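Local coordinates for cellulosomal scaffoldin adaptor protein B (Acetivibrio cellulolyticus, PDB 4U3S), which probably helps assemble the cellulosome, its third type II cohesin domain, the part described here, serving as a docking module for dockerin-bearing partners, at residues 5-9 and 127-131. Residues are numbered along the deposited sequence; the frame is centred on the assembly and turned at random.
Sequences ITMNF and TVVFE
Met7 reaches from strand 4-9 to the residues around strand 129-130 and lies between Phe130 and Val128. Its CB leaves the backbone toward the opposing segment, and Met7 CG comes down on the far end of the Phe130 ring, 3.6 Å from Phe130 CZ. Carried onward by a chain extended at chi2, Met7 SD sits obliquely to the Phe130 ring, 4.7 Å from its centroid, in a Met-aromatic contact, with Val128 CG1 on its other flank. The bend at chi3 (-78°) then swings CE over the ring: the Met7 CE methyl stands 3.8 Å from the Phe130 centroid, only 6° off the normal, a CH-pi contact in which all six ring carbons are nearly equidistant from CE. The same methyl also touches Val128 CG1 and the backbone carbonyl carbon of Val129. This is core packing of the cohesin beta-sandwich: strand 4-9 pairs with strand 19-27 in one sheet, strand 129-130 with strand 32-40 in the facing one, and the two segments run nearly antiparallel, 171° apart, meeting through side chains packed on each other and on the opposing backbone. Phe130 approaches Met7 from the opposite direction, and its ring edge points at the Thr6 backbone, with Thr6 O 3.9 Å from Phe130 CZ. Ile5 CG1 meets Phe130 CZ obliquely at 4.2 Å, while Val37 and Thr143 of the Phe130 sheet also touch that phenyl. Toward the other end, Phe9 presents a ring edge to Val128, Phe9 CZ lying 4.0 Å from Val128 CB, and Pro162 and Ile165 pack against the same aromatic side chain.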
# COMPACT_ATOMS: atom_id res chain seq x y z
N ILE A 5 -3.74 20.35 -1.78
CA ILE A 5 -4.54 19.41 -1.02
C ILE A 5 -4.57 19.97 0.40
O ILE A 5 -3.58 20.56 0.88
CB ILE A 5 -4.00 17.97 -1.06
CG1 ILE A 5 -4.93 17.04 -0.26
CG2 ILE A 5 -2.56 17.89 -0.53
CD1 ILE A 5 -4.64 15.59 -0.48
N THR A 6 -5.70 19.83 1.08
CA THR A 6 -5.86 20.38 2.41
C THR A 6 -6.85 19.51 3.17
O THR A 6 -7.44 18.58 2.60
CB THR A 6 -6.32 21.85 2.36
OG1 THR A 6 -6.13 22.48 3.64
CG2 THR A 6 -7.77 21.97 1.92
N MET A 7 -6.97 19.79 4.46
CA MET A 7 -8.11 19.29 5.27
C MET A 7 -8.87 20.47 5.86
O MET A 7 -8.28 21.45 6.33
CB MET A 7 -7.61 18.41 6.41
CG MET A 7 -7.37 16.98 6.06
SD MET A 7 -6.88 16.01 7.52
CE MET A 7 -5.14 16.47 7.69
N ASN A 8 -10.19 20.37 5.82
CA ASN A 8 -11.09 21.35 6.43
C ASN A 8 -11.93 20.62 7.45
O ASN A 8 -12.45 19.55 7.16
CB ASN A 8 -12.01 21.95 5.36
CG ASN A 8 -11.25 22.61 4.23
OD1 ASN A 8 -11.52 22.36 3.05
ND2 ASN A 8 -10.27 23.41 4.59
N PHE A 9 -12.07 21.23 8.63
CA PHE A 9 -12.94 20.71 9.68
C PHE A 9 -14.28 21.43 9.62
O PHE A 9 -14.32 22.63 9.43
CB PHE A 9 -12.34 20.96 11.06
CG PHE A 9 -10.94 20.42 11.25
CD1 PHE A 9 -10.62 19.13 10.88
CD2 PHE A 9 -9.95 21.21 11.84
CE1 PHE A 9 -9.34 18.63 11.08
CE2 PHE A 9 -8.67 20.72 12.02
CZ PHE A 9 -8.36 19.43 11.64
N THR A 127 -3.78 18.75 17.24
CA THR A 127 -3.69 18.93 15.80
C THR A 127 -3.85 17.62 15.06
O THR A 127 -3.53 16.56 15.57
CB THR A 127 -2.37 19.59 15.35
OG1 THR A 127 -1.28 18.72 15.62
CG2 THR A 127 -2.14 20.90 16.07
N VAL A 128 -4.41 17.73 13.87
CA VAL A 128 -4.48 16.65 12.92
C VAL A 128 -3.69 17.18 11.74
O VAL A 128 -3.96 18.27 11.28
CB VAL A 128 -5.93 16.34 12.55
CG1 VAL A 128 -6.00 15.22 11.51
CG2 VAL A 128 -6.68 15.91 13.79
N VAL A 129 -2.71 16.42 11.28
CA VAL A 129 -1.90 16.86 10.16
C VAL A 129 -1.61 15.70 9.21
O VAL A 129 -1.57 14.52 9.62
CB VAL A 129 -0.53 17.43 10.63
CG1 VAL A 129 -0.70 18.72 11.44
CG2 VAL A 129 0.28 16.42 11.41
N PHE A 130 -1.39 16.04 7.95
CA PHE A 130 -0.74 15.11 7.04
C PHE A 130 0.68 14.92 7.54
O PHE A 130 1.35 15.88 7.90
CB PHE A 130 -0.69 15.65 5.61
CG PHE A 130 -2.03 15.91 5.00
CD1 PHE A 130 -2.88 14.86 4.67
CD2 PHE A 130 -2.44 17.19 4.76
CE1 PHE A 130 -4.12 15.11 4.11
CE2 PHE A 130 -3.68 17.45 4.20
CZ PHE A 130 -4.52 16.40 3.86
N GLU A 131 1.16 13.67 7.53
CA GLU A 131 2.50 13.36 8.02
C GLU A 131 3.21 12.31 7.17
O GLU A 131 2.59 11.34 6.75
CB GLU A 131 2.42 12.85 9.46
CG GLU A 131 3.78 12.68 10.11
CD GLU A 131 3.72 12.14 11.51
OE1 GLU A 131 3.58 10.91 11.67
OE2 GLU A 131 3.84 12.95 12.44